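PDB 6LKI: sensor protein kinase HptS from Staphylococcus aureus, which probably takes part in sensing extracellular hexose phosphate and, as a histidine kinase, probably relays the signal to a response regulator by phosphotransfer. Local coordinates for residues Q10-H14 with V156-H160; T59-E63 with N73-L78; M83-T88 with L100-A105; F120-Q126 with D162-Y168. All coordinates share one frame; numbering follows the deposited sequence.

Interaction 1 of 4, residues Q10-H14 with V156-H160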
loop_
_atom_site.group_PDB
_atom_site.type_symbol
_atom_site.label_atom_id
_atom_site.label_comp_id
_atom_site.label_asym_id
_atom_site.label_seq_id
_atom_site.Cartn_x
_atom_site.Cartn_y
_atom_site.Cartn_z
ATOM N N GLN B 10 17.520 19.877 18.011
ATOM C CA GLN B 10 16.312 19.455 18.713
ATOM C C GLN B 10 15.296 20.583 18.767
ATOM O O GLN B 10 14.115 20.381 18.465
ATOM C CB GLN B 10 16.651 18.976 20.128
ATOM C CG GLN B 10 15.463 18.391 20.914
ATOM C CD GLN B 10 14.594 19.438 21.607
ATOM O OE1 GLN B 10 14.980 20.599 21.742
ATOM N NE2 GLN B 10 13.407 19.023 22.038
ATOM N N SER B 11 15.742 21.783 19.142
ATOM C CA SER B 11 14.827 22.912 19.251
ATOM C C SER B 11 14.283 23.318 17.886
ATOM O O SER B 11 13.108 23.685 17.765
ATOM C CB SER B 11 15.531 24.088 19.924
ATOM O OG SER B 11 14.673 25.211 20.006
ATOM N N SER B 12 15.120 23.259 16.848
ATOM C CA SER B 12 14.651 23.575 15.502
ATOM C C SER B 12 13.650 22.536 15.011
ATOM O O SER B 12 12.609 22.889 14.443
ATOM C CB SER B 12 15.838 23.677 14.545
ATOM O OG SER B 12 15.443 24.215 13.295
ATOM N N LEU B 13 13.946 21.250 15.219
ATOM C CA LEU B 13 12.986 20.209 14.864
ATOM C C LEU B 13 11.738 20.286 15.733
ATOM O O LEU B 13 10.634 19.993 15.260
ATOM C CB LEU B 13 13.635 18.830 14.983
ATOM C CG LEU B 13 14.775 18.529 14.007
ATOM C CD1 LEU B 13 15.483 17.237 14.386
ATOM C CD2 LEU B 13 14.261 18.465 12.578
ATOM N N HIS B 14 11.896 20.676 17.000
ATOM C CA HIS B 14 10.742 20.907 17.863
ATOM C C HIS B 14 9.849 22.004 17.296
ATOM O O HIS B 14 8.622 21.860 17.255
ATOM C CB HIS B 14 11.219 21.266 19.272
ATOM C CG HIS B 14 10.126 21.693 20.200
ATOM N ND1 HIS B 14 8.911 21.046 20.271
ATOM C CD2 HIS B 14 10.069 22.698 21.107
ATOM C CE1 HIS B 14 8.152 21.637 21.177
ATOM N NE2 HIS B 14 8.832 22.642 21.699
ATOM N N VAL B 156 19.667 13.705 22.556
ATOM C CA VAL B 156 18.526 14.315 23.226
ATOM C C VAL B 156 17.262 13.631 22.725
ATOM O O VAL B 156 17.257 12.963 21.690
ATOM C CB VAL B 156 18.423 15.839 22.990
ATOM C CG1 VAL B 156 19.579 16.573 23.656
ATOM C CG2 VAL B 156 18.345 16.145 21.503
ATOM N N LYS B 157 16.178 13.813 23.473
ATOM C CA LYS B 157 14.893 13.224 23.122
ATOM C C LYS B 157 14.093 14.210 22.280
ATOM O O LYS B 157 13.920 15.370 22.666
ATOM C CB LYS B 157 14.114 12.843 24.382
ATOM C CG LYS B 157 12.928 11.923 24.139
ATOM C CD LYS B 157 11.623 12.602 24.528
ATOM C CE LYS B 157 10.415 11.791 24.086
ATOM N NZ LYS B 157 9.276 12.671 23.696
ATOM N N LEU B 158 13.617 13.749 21.127
ATOM C CA LEU B 158 12.806 14.601 20.270
ATOM C C LEU B 158 11.413 14.779 20.867
ATOM O O LEU B 158 10.871 13.889 21.526
ATOM C CB LEU B 158 12.719 14.018 18.861
ATOM C CG LEU B 158 14.027 14.073 18.063
ATOM C CD1 LEU B 158 13.813 13.643 16.619
ATOM C CD2 LEU B 158 14.646 15.464 18.126
ATOM N N ASN B 159 10.831 15.953 20.618
ATOM C CA ASN B 159 9.650 16.370 21.369
ATOM C C ASN B 159 8.381 15.673 20.897
ATOM O O ASN B 159 7.483 15.415 21.708
ATOM C CB ASN B 159 9.487 17.886 21.267
ATOM C CG ASN B 159 8.309 18.400 22.069
ATOM O OD1 ASN B 159 7.219 18.606 21.533
ATOM N ND2 ASN B 159 8.524 18.618 23.361
ATOM N N HIS B 160 8.281 15.359 19.607
ATOM C CA HIS B 160 7.015 14.934 19.025
ATOM C C HIS B 160 6.783 13.430 19.089
ATOM O O HIS B 160 5.639 12.990 18.925
ATOM C CB HIS B 160 6.937 15.386 17.566
ATOM C CG HIS B 160 7.890 14.667 16.666
ATOM N ND1 HIS B 160 9.245 14.919 16.666
ATOM C CD2 HIS B 160 7.686 13.700 15.741
ATOM C CE1 HIS B 160 9.836 14.138 15.780
ATOM N NE2 HIS B 160 8.912 13.390 15.203
HETATM O O HOH W 1 12.386 18.122 18.791
HETATM O O HOH W 2 10.235 17.515 17.297
#

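Interaction 2 of 4, residues T59-E63 with N73-L78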
loop_
_atom_site.group_PDB
_atom_site.type_symbol
_atom_site.label_atom_id
_atom_site.label_comp_id
_atom_site.label_asym_id
_atom_site.label_seq_id
_atom_site.Cartn_x
_atom_site.Cartn_y
_atom_site.Cartn_z
ATOM N N THR B 59 14.832 20.698 4.880
ATOM C CA THR B 59 14.370 20.278 3.561
ATOM C C THR B 59 13.284 19.228 3.753
ATOM O O THR B 59 13.563 18.109 4.197
ATOM C CB THR B 59 15.526 19.727 2.729
ATOM O OG1 THR B 59 16.518 20.746 2.550
ATOM C CG2 THR B 59 15.028 19.269 1.364
ATOM N N LEU B 60 12.047 19.586 3.430
ATOM C CA LEU B 60 10.899 18.725 3.667
ATOM C C LEU B 60 10.230 18.368 2.350
ATOM O O LEU B 60 10.180 19.185 1.424
ATOM C CB LEU B 60 9.888 19.401 4.601
ATOM C CG LEU B 60 10.431 19.849 5.959
ATOM C CD1 LEU B 60 9.368 20.601 6.739
ATOM C CD2 LEU B 60 10.937 18.651 6.746
ATOM N N TYR B 61 9.724 17.141 2.273
ATOM C CA TYR B 61 8.942 16.671 1.138
ATOM C C TYR B 61 7.597 16.182 1.646
ATOM O O TYR B 61 7.535 15.436 2.631
ATOM C CB TYR B 61 9.671 15.554 0.384
ATOM C CG TYR B 61 10.925 16.036 -0.301
ATOM C CD1 TYR B 61 10.856 16.748 -1.489
ATOM C CD2 TYR B 61 12.177 15.805 0.255
ATOM C CE1 TYR B 61 11.999 17.207 -2.112
ATOM C CE2 TYR B 61 13.327 16.258 -0.362
ATOM C CZ TYR B 61 13.231 16.957 -1.546
ATOM O OH TYR B 61 14.370 17.413 -2.167
ATOM N N TYR B 62 6.525 16.609 0.990
ATOM C CA TYR B 62 5.191 16.154 1.342
ATOM C C TYR B 62 4.696 15.131 0.329
ATOM O O TYR B 62 5.034 15.184 -0.858
ATOM C CB TYR B 62 4.203 17.322 1.435
ATOM C CG TYR B 62 4.078 18.167 0.180
ATOM C CD1 TYR B 62 3.275 17.764 -0.882
ATOM C CD2 TYR B 62 4.743 19.380 0.072
ATOM C CE1 TYR B 62 3.156 18.539 -2.025
ATOM C CE2 TYR B 62 4.627 20.163 -1.063
ATOM C CZ TYR B 62 3.834 19.738 -2.108
ATOM O OH TYR B 62 3.720 20.515 -3.238
ATOM N N GLU B 63 3.902 14.185 0.820
ATOM C CA GLU B 63 3.178 13.232 -0.015
ATOM C C GLU B 63 1.717 13.288 0.408
ATOM O O GLU B 63 1.381 12.921 1.538
ATOM C CB GLU B 63 3.742 11.816 0.125
ATOM C CG GLU B 63 5.103 11.618 -0.530
ATOM C CD GLU B 63 5.509 10.156 -0.610
ATOM O OE1 GLU B 63 4.817 9.310 -0.007
ATOM O OE2 GLU B 63 6.523 9.852 -1.275
ATOM N N ASN B 73 5.909 17.210 -3.764
ATOM C CA ASN B 73 6.972 18.083 -4.240
ATOM C C ASN B 73 8.295 17.342 -4.385
ATOM O O ASN B 73 9.336 17.979 -4.581
ATOM C CB ASN B 73 7.144 19.284 -3.307
ATOM C CG ASN B 73 7.692 18.894 -1.952
ATOM O OD1 ASN B 73 7.366 17.833 -1.425
ATOM N ND2 ASN B 73 8.528 19.753 -1.378
ATOM N N ASN B 74 8.274 16.015 -4.280
ATOM C CA ASN B 74 9.459 15.184 -4.496
ATOM C C ASN B 74 9.596 14.906 -5.995
ATOM O O ASN B 74 9.460 13.781 -6.478
ATOM C CB ASN B 74 9.354 13.903 -3.677
ATOM C CG ASN B 74 10.591 13.032 -3.776
ATOM O OD1 ASN B 74 11.645 13.473 -4.231
ATOM N ND2 ASN B 74 10.466 11.781 -3.343
ATOM N N TYR B 75 9.875 15.985 -6.736
ATOM C CA TYR B 75 9.850 15.924 -8.195
ATOM C C TYR B 75 10.954 15.035 -8.754
ATOM O O TYR B 75 10.788 14.452 -9.833
ATOM C CB TYR B 75 9.959 17.332 -8.780
ATOM C CG TYR B 75 8.937 18.302 -8.231
ATOM C CD1 TYR B 75 7.592 18.180 -8.554
ATOM C CD2 TYR B 75 9.318 19.338 -7.388
ATOM C CE1 TYR B 75 6.652 19.064 -8.051
ATOM C CE2 TYR B 75 8.387 20.228 -6.882
ATOM C CZ TYR B 75 7.056 20.085 -7.216
ATOM O OH TYR B 75 6.129 20.970 -6.714
ATOM N N GLU B 76 12.078 14.920 -8.052
ATOM C CA GLU B 76 13.157 14.045 -8.495
ATOM C C GLU B 76 12.957 12.599 -8.069
ATOM O O GLU B 76 13.825 11.765 -8.350
ATOM C CB GLU B 76 14.503 14.554 -7.972
ATOM C CG GLU B 76 15.059 15.733 -8.746
ATOM C CD GLU B 76 16.472 16.087 -8.332
ATOM O OE1 GLU B 76 16.686 17.214 -7.839
ATOM O OE2 GLU B 76 17.370 15.236 -8.496
ATOM N N HIS B 77 11.843 12.290 -7.400
ATOM C CA HIS B 77 11.514 10.925 -6.985
ATOM C C HIS B 77 12.616 10.323 -6.116
ATOM O O HIS B 77 13.019 9.172 -6.298
ATOM C CB HIS B 77 11.223 10.033 -8.195
ATOM C CG HIS B 77 10.162 10.577 -9.100
ATOM N ND1 HIS B 77 10.396 10.876 -10.425
ATOM C CD2 HIS B 77 8.865 10.885 -8.868
ATOM C CE1 HIS B 77 9.287 11.341 -10.971
ATOM N NE2 HIS B 77 8.342 11.356 -10.047
ATOM N N LEU B 78 13.117 11.116 -5.171
ATOM C CA LEU B 78 14.036 10.590 -4.172
ATOM C C LEU B 78 13.325 9.555 -3.311
ATOM O O LEU B 78 12.130 9.668 -3.023
ATOM C CB LEU B 78 14.581 11.720 -3.297
ATOM C CG LEU B 78 15.235 12.907 -4.005
ATOM C CD1 LEU B 78 15.444 14.057 -3.030
ATOM C CD2 LEU B 78 16.551 12.493 -4.648
HETATM O O HOH W 3 7.411 11.364 -3.115
#

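Interaction 3 of 4, residues M83-T88 with L100-A105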
loop_
_atom_site.group_PDB
_atom_site.type_symbol
_atom_site.label_atom_id
_atom_site.label_comp_id
_atom_site.label_asym_id
_atom_site.label_seq_id
_atom_site.Cartn_x
_atom_site.Cartn_y
_atom_site.Cartn_z
ATOM N N MET B 83 14.610 8.916 4.066
ATOM C CA MET B 83 14.258 10.142 4.762
ATOM C C MET B 83 13.634 9.813 6.112
ATOM O O MET B 83 13.317 8.660 6.419
ATOM C CB MET B 83 13.289 10.989 3.928
ATOM C CG MET B 83 13.795 11.350 2.545
ATOM S SD MET B 83 12.550 12.247 1.603
ATOM C CE MET B 83 13.364 12.391 0.015
ATOM N N TYR B 84 13.456 10.853 6.918
ATOM C CA TYR B 84 12.851 10.732 8.237
ATOM C C TYR B 84 11.372 11.079 8.136
ATOM O O TYR B 84 11.020 12.215 7.802
ATOM C CB TYR B 84 13.550 11.649 9.240
ATOM C CG TYR B 84 12.889 11.700 10.598
ATOM C CD1 TYR B 84 12.760 10.554 11.373
ATOM C CD2 TYR B 84 12.400 12.894 11.111
ATOM C CE1 TYR B 84 12.158 10.595 12.617
ATOM C CE2 TYR B 84 11.797 12.946 12.355
ATOM C CZ TYR B 84 11.681 11.793 13.103
ATOM O OH TYR B 84 11.082 11.837 14.341
ATOM N N LEU B 85 10.511 10.101 8.413
ATOM C CA LEU B 85 9.075 10.352 8.461
ATOM C C LEU B 85 8.774 11.230 9.669
ATOM O O LEU B 85 8.898 10.788 10.816
ATOM C CB LEU B 85 8.300 9.040 8.525
ATOM C CG LEU B 85 6.780 9.185 8.605
ATOM C CD1 LEU B 85 6.263 10.039 7.457
ATOM C CD2 LEU B 85 6.104 7.822 8.607
ATOM N N PHE B 86 8.207 12.329 9.286
ATOM C CA PHE B 86 8.246 13.325 10.350
ATOM C C PHE B 86 6.863 13.767 10.811
ATOM O O PHE B 86 6.640 13.919 12.015
ATOM C CB PHE B 86 9.055 14.545 9.891
ATOM C CG PHE B 86 9.094 15.666 10.897
ATOM C CD1 PHE B 86 9.960 15.621 11.975
ATOM C CD2 PHE B 86 8.275 16.773 10.753
ATOM C CE1 PHE B 86 10.001 16.646 12.899
ATOM C CE2 PHE B 86 8.314 17.806 11.675
ATOM C CZ PHE B 86 9.179 17.740 12.749
ATOM N N SER B 87 5.804 13.583 10.079
ATOM C CA SER B 87 4.422 13.738 10.508
ATOM C C SER B 87 3.499 12.985 9.561
ATOM O O SER B 87 3.793 12.825 8.373
ATOM C CB SER B 87 4.015 15.215 10.576
ATOM O OG SER B 87 3.992 15.800 9.287
ATOM N N THR B 88 2.377 12.524 10.111
ATOM C CA THR B 88 1.337 11.842 9.355
ATOM C C THR B 88 -0.008 12.398 9.793
ATOM O O THR B 88 -0.266 12.522 10.994
ATOM C CB THR B 88 1.382 10.324 9.580
ATOM O OG1 THR B 88 2.696 9.831 9.292
ATOM C CG2 THR B 88 0.373 9.616 8.688
ATOM N N LEU B 100 -1.620 12.769 4.496
ATOM C CA LEU B 100 -0.512 13.699 4.318
ATOM C C LEU B 100 0.670 13.222 5.149
ATOM O O LEU B 100 0.584 13.164 6.380
ATOM C CB LEU B 100 -0.911 15.121 4.717
ATOM C CG LEU B 100 0.224 16.149 4.705
ATOM C CD1 LEU B 100 0.803 16.299 3.303
ATOM C CD2 LEU B 100 -0.248 17.495 5.245
ATOM N N LYS B 101 1.751 12.896 4.482
ATOM C CA LYS B 101 2.976 12.584 5.133
ATOM C C LYS B 101 4.048 13.583 4.783
ATOM O O LYS B 101 4.170 13.933 3.679
ATOM C CB LYS B 101 3.428 11.222 4.723
ATOM C CG LYS B 101 2.403 10.175 4.935
ATOM C CD LYS B 101 3.081 8.848 5.042
ATOM C CE LYS B 101 2.270 7.776 4.392
ATOM N NZ LYS B 101 1.025 7.459 5.131
ATOM N N ILE B 102 4.830 13.990 5.767
ATOM C CA ILE B 102 5.912 14.949 5.576
ATOM C C ILE B 102 7.218 14.277 5.973
ATOM O O ILE B 102 7.339 13.750 7.086
ATOM C CB ILE B 102 5.684 16.236 6.388
ATOM C CG1 ILE B 102 4.417 16.946 5.903
ATOM C CG2 ILE B 102 6.888 17.158 6.279
ATOM C CD1 ILE B 102 4.096 18.213 6.659
ATOM N N TYR B 103 8.187 14.288 5.062
ATOM C CA TYR B 103 9.479 13.652 5.264
ATOM C C TYR B 103 10.568 14.709 5.360
ATOM O O TYR B 103 10.523 15.725 4.659
ATOM C CB TYR B 103 9.805 12.684 4.121
ATOM C CG TYR B 103 8.827 11.542 3.979
ATOM C CD1 TYR B 103 7.661 11.687 3.240
ATOM C CD2 TYR B 103 9.071 10.317 4.586
ATOM C CE1 TYR B 103 6.763 10.644 3.110
ATOM C CE2 TYR B 103 8.181 9.268 4.460
ATOM C CZ TYR B 103 7.029 9.437 3.721
ATOM O OH TYR B 103 6.138 8.397 3.594
ATOM N N MET B 104 11.549 14.462 6.222
ATOM C CA MET B 104 12.718 15.321 6.357
ATOM C C MET B 104 13.901 14.635 5.688
ATOM O O MET B 104 14.278 13.524 6.077
ATOM C CB MET B 104 13.019 15.613 7.829
ATOM C CG MET B 104 14.126 16.634 8.051
ATOM S SD MET B 104 15.777 15.901 8.048
ATOM C CE MET B 104 15.750 14.999 9.594
ATOM N N ALA B 105 14.482 15.294 4.686
ATOM C CA ALA B 105 15.639 14.747 3.986
ATOM C C ALA B 105 16.954 15.261 4.559
ATOM O O ALA B 105 17.939 14.517 4.609
ATOM C CB ALA B 105 15.556 15.076 2.493
HETATM O O HOH W 4 1.734 15.346 7.944
#

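Interaction 4 of 4, residues F120-Q126 with D162-Y168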
loop_
_atom_site.group_PDB
_atom_site.type_symbol
_atom_site.label_atom_id
_atom_site.label_comp_id
_atom_site.label_asym_id
_atom_site.label_seq_id
_atom_site.Cartn_x
_atom_site.Cartn_y
_atom_site.Cartn_z
ATOM N N PHE B 120 28.117 14.035 12.511
ATOM C CA PHE B 120 27.032 13.364 11.811
ATOM C C PHE B 120 25.830 13.208 12.732
ATOM O O PHE B 120 25.926 13.360 13.951
ATOM C CB PHE B 120 27.497 12.005 11.278
ATOM C CG PHE B 120 28.627 12.100 10.295
ATOM C CD1 PHE B 120 29.940 12.184 10.730
ATOM C CD2 PHE B 120 28.376 12.118 8.933
ATOM C CE1 PHE B 120 30.980 12.277 9.826
ATOM C CE2 PHE B 120 29.412 12.211 8.024
ATOM C CZ PHE B 120 30.716 12.290 8.472
ATOM N N ALA B 121 24.683 12.904 12.128
ATOM C CA ALA B 121 23.417 12.856 12.844
ATOM C C ALA B 121 22.734 11.512 12.636
ATOM O O ALA B 121 22.803 10.927 11.550
ATOM C CB ALA B 121 22.483 13.986 12.395
ATOM N N LEU B 122 22.073 11.037 13.690
ATOM C CA LEU B 122 21.256 9.834 13.655
ATOM C C LEU B 122 19.956 10.108 14.396
ATOM O O LEU B 122 19.921 10.907 15.335
ATOM C CB LEU B 122 21.971 8.634 14.299
ATOM C CG LEU B 122 22.866 7.735 13.442
ATOM C CD1 LEU B 122 23.771 6.900 14.332
ATOM C CD2 LEU B 122 22.029 6.839 12.551
ATOM N N ILE B 123 18.887 9.441 13.970
ATOM C CA ILE B 123 17.604 9.493 14.662
ATOM C C ILE B 123 17.135 8.063 14.878
ATOM O O ILE B 123 16.959 7.313 13.910
ATOM C CB ILE B 123 16.548 10.299 13.885
ATOM C CG1 ILE B 123 16.931 11.779 13.842
ATOM C CG2 ILE B 123 15.175 10.121 14.521
ATOM C CD1 ILE B 123 15.858 12.671 13.257
ATOM N N VAL B 124 16.940 7.684 16.140
ATOM C CA VAL B 124 16.538 6.330 16.488
ATOM C C VAL B 124 15.302 6.382 17.376
ATOM O O VAL B 124 15.088 7.340 18.123
ATOM C CB VAL B 124 17.669 5.547 17.194
ATOM C CG1 VAL B 124 18.868 5.392 16.270
ATOM C CG2 VAL B 124 18.061 6.230 18.492
ATOM N N ASP B 125 14.488 5.334 17.288
ATOM C CA ASP B 125 13.317 5.205 18.139
ATOM C C ASP B 125 13.709 4.550 19.464
ATOM O O ASP B 125 14.857 4.155 19.678
ATOM C CB ASP B 125 12.220 4.414 17.423
ATOM C CG ASP B 125 12.689 3.049 16.944
ATOM O OD1 ASP B 125 13.874 2.714 17.148
ATOM O OD2 ASP B 125 11.869 2.312 16.355
ATOM N N GLN B 126 12.737 4.427 20.372
ATOM C CA GLN B 126 12.991 3.738 21.634
ATOM C C GLN B 126 13.281 2.256 21.436
ATOM O O GLN B 126 13.852 1.624 22.331
ATOM C CB GLN B 126 11.809 3.917 22.586
ATOM C CG GLN B 126 10.685 2.928 22.381
ATOM C CD GLN B 126 9.684 3.403 21.354
ATOM O OE1 GLN B 126 10.031 3.667 20.202
ATOM N NE2 GLN B 126 8.429 3.523 21.768
ATOM N N ASP B 162 8.711 9.304 20.461
ATOM C CA ASP B 162 9.709 8.596 21.262
ATOM C C ASP B 162 10.977 8.342 20.440
ATOM O O ASP B 162 11.416 7.211 20.238
ATOM C CB ASP B 162 9.127 7.295 21.800
ATOM C CG ASP B 162 7.953 7.524 22.733
ATOM O OD1 ASP B 162 8.121 8.256 23.730
ATOM O OD2 ASP B 162 6.863 6.970 22.472
ATOM N N HIS B 163 11.570 9.436 19.965
ATOM C CA HIS B 163 12.762 9.388 19.133
ATOM C C HIS B 163 13.893 10.159 19.798
ATOM O O HIS B 163 13.659 11.077 20.591
ATOM C CB HIS B 163 12.490 9.966 17.737
ATOM C CG HIS B 163 11.438 9.227 16.971
ATOM N ND1 HIS B 163 10.802 9.764 15.872
ATOM C CD2 HIS B 163 10.910 7.993 17.146
ATOM C CE1 HIS B 163 9.927 8.892 15.403
ATOM N NE2 HIS B 163 9.972 7.810 16.159
ATOM N N ARG B 164 15.123 9.780 19.463
ATOM C CA ARG B 164 16.320 10.417 19.993
ATOM C C ARG B 164 17.199 10.882 18.841
ATOM O O ARG B 164 17.464 10.116 17.908
ATOM C CB ARG B 164 17.105 9.465 20.897
ATOM C CG ARG B 164 16.431 9.162 22.223
ATOM C CD ARG B 164 17.040 7.934 22.877
ATOM N NE ARG B 164 16.703 6.712 22.155
ATOM C CZ ARG B 164 17.538 5.693 21.981
ATOM N NH1 ARG B 164 18.766 5.749 22.478
ATOM N NH2 ARG B 164 17.147 4.618 21.311
ATOM N N LEU B 165 17.652 12.130 18.911
ATOM C CA LEU B 165 18.590 12.680 17.942
ATOM C C LEU B 165 20.000 12.548 18.501
ATOM O O LEU B 165 20.291 13.066 19.583
ATOM C CB LEU B 165 18.268 14.141 17.631
ATOM C CG LEU B 165 19.382 14.914 16.919
ATOM C CD1 LEU B 165 19.599 14.383 15.506
ATOM C CD2 LEU B 165 19.082 16.402 16.900
ATOM N N ILE B 166 20.870 11.863 17.765
ATOM C CA ILE B 166 22.234 11.595 18.205
ATOM C C ILE B 166 23.203 12.222 17.213
ATOM O O ILE B 166 23.181 11.893 16.020
ATOM C CB ILE B 166 22.505 10.090 18.346
ATOM C CG1 ILE B 166 21.335 9.394 19.048
ATOM C CG2 ILE B 166 23.812 9.850 19.090
ATOM C CD1 ILE B 166 21.218 7.934 18.707
ATOM N N ILE B 167 24.062 13.108 17.710
ATOM C CA ILE B 167 25.113 13.736 16.919
ATOM C C ILE B 167 26.456 13.268 17.460
ATOM O O ILE B 167 26.726 13.390 18.662
ATOM C CB ILE B 167 25.007 15.270 16.946
ATOM C CG1 ILE B 167 23.706 15.720 16.280
ATOM C CG2 ILE B 167 26.205 15.895 16.258
ATOM C CD1 ILE B 167 23.538 17.220 16.227
ATOM N N TYR B 168 27.293 12.723 16.578
ATOM C CA TYR B 168 28.551 12.105 16.969
ATOM C C TYR B 168 29.685 12.625 16.093
ATOM O O TYR B 168 29.469 13.338 15.110
ATOM C CB TYR B 168 28.467 10.575 16.884
ATOM C CG TYR B 168 28.005 10.051 15.542
ATOM C CD1 TYR B 168 26.653 9.907 15.258
ATOM C CD2 TYR B 168 28.921 9.693 14.560
ATOM C CE1 TYR B 168 26.226 9.428 14.035
ATOM C CE2 TYR B 168 28.504 9.211 13.334
ATOM C CZ TYR B 168 27.155 9.080 13.078
ATOM O OH TYR B 168 26.734 8.602 11.859
HETATM O O HOH W 5 24.423 8.986 10.622
#

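Interaction 1 of 4, residues Q10-H14 with V156-H160
Q10 and V156 form the close-packed end of this contact, with Q10 CB lying 3.6 Å from V156 CG2. CG of Q10 is trans to the backbone N (chi1 -175°), and the chain then bends at chi2 (-84°), which brings NE2 near K157 O and N159 CB. One turn along the helix, L13 CD1 reaches L158 CD2 at 4.2 Å, a looser apolar touch between buried side chains.

The exposed side is built differently. H14 and N159 meet obliquely, the ring and amide planes 52° apart, with N159 OD1 3.2 Å from H14 CE1; H14 ND1 is equally near but poorly angled for a hydrogen bond. One water donates to Q10 O at 2.9 Å and accepts from N159 N at 3.2 Å, while a second sits 2.8 Å from H160 ND1 and gives a weak bond to L13 O.

V156 lies on strand 152-157, an outer strand of its sheet, and bonds through its backbone with L165, so helix 2-31 lies against that sheet's margin. Because the polar links between the segments run through water and the direct ones are van der Waals contacts, the helix here is probably held more by fit than by directional bonds.

Interaction 2 of 4, residues T59-E63 with N73-L78
The amide of N73, just past strand 69-72, continues the pairing along strand 59-66 like a peptide group. Its OD1 accepts from Y62 N at 2.8 Å (N-H...O angle 153°), and its ND2 gives a weak, straight bond of 3.3 Å to L60 O. With CG set between backbone N and carbonyl carbon (chi1 68°), the amide also lies flat on the Y62 ring, the planes 2° apart and OD1 3.4 Å above the ring plane near its rim.

Next, N74 closes its own loop: OD1 accepts from L78 N at 2.9 Å and ND2 donates to L78 O at 2.7 Å, bracing the type I turn from N74 to H77. A water donates to E63 OE2 and accepts from N74 ND2, a bridge between loop and strand.

Packing completes the contact around Y61. L78 CD1 comes 3.6 Å from Y61 OH, N73 O lies in plane at the edge of the Y61 ring, and Y61 CD1 is 3.9 Å from N74 CB. T72 OG1 bonds both Y62 O and N74 N. Y62 is packed against L49, L50 and I53 of helix 39-55, whereas Y61 pairs through its backbone with Y103 on strand 97-106.

Interaction 3 of 4, residues M83-T88 with L100-A105
F86 and S87 both turn their N-H groups on I102 O, forming a classic beta bulge. The bond from F86 N is 2.8 Å; that from S87 N is weak at 3.4 Å. The extra residue shifts the register by one between the L85-Y103 and S87-I102 pairs. On one flank Y84 and M104 exchange two backbone bonds, and on the other I102 N donates to S87 O at 3.0 Å.

L85, Y103, T88 and K101 share one face, Y84, M104, S87 and I102 the other. L85 CD1 sits over the Y103 ring, 3.6 Å above its plane and offset toward the rim, a CH-pi contact. M83 crosses Y103 at about a right angle, its SD 3.8 Å from Y103 CB, a Met-aromatic contact. S87 OG, held between backbone N and carbonyl carbon (chi1 67°), lies 3.4 Å from I102 CB and bonds a water that donates to L100 O.

F86 and S87 touch I20 of helix 2-31, Y84 OH bonds H163 ND1, and K101 NZ makes a salt bridge to an acidic side chain of another chain. Sharing I102 O between a good and a weak donor accommodates the extra residue while pairing resumes on both sides.

Interaction 4 of 4, residues F120-Q126 with D162-Y168
F120 with Y168, L122 with I166 and V124 with R164 each exchange two backbone hydrogen bonds, so six main-chain donors and six acceptors are satisfied along an antiparallel ladder; the shortest runs from L122 N to I166 O at 2.7 Å. Beyond the last pair, Q126 N reaches D162 O only weakly.

R164 adds a side-chain rung. Its chain, bent at chi3 (-70°), brings NH2 to D125 O at 2.9 Å, with the acceptor near the guanidinium plane, while V124 CG2 lies 3.4 Å above one face of that group. The same NH2 forms a salt bridge with D128. D125 OD1 accepts from N129 N. At the other end, A121 N donates to N134 OD1, and a water donates to A121 O at 2.7 Å and stands 2.6 Å from Y168 OH, which also bonds D135 OD2. F120 CB rests over the Y168 ring, 3.9 Å from its centroid, a CH-pi contact, and L122 CD1 touches Y168 CE1.

Of the outward-facing backbone groups, I123 bonds with L131 and Y132 of strand 130-133, and I167 with E154 of strand 152-157. On the face of A121, L165 and I167 lie helices 108-116 and 2-31, and on the face of V124 lies Y144.

In the fold
Starting on the long helix 2-31, the chain leaves interaction 1 open and returns to close it only after some 140 residues. Interactions 2 and 3 fall within that span, one after the other: 59-63 with 73-78 closes before 83-88 with 100-105 opens, and both build on the first four-stranded sheet. Interaction 4 begins inside the span but ends beyond it, so it crosses interaction 1, and the two share neighbouring strands of the second sheet. Interactions 1 and 4 both touch interaction 3, where the two sheets come side by side. One long helix backing two antiparallel sheets of order 2-1-4-3 is consistent with a double Cache sensor domain.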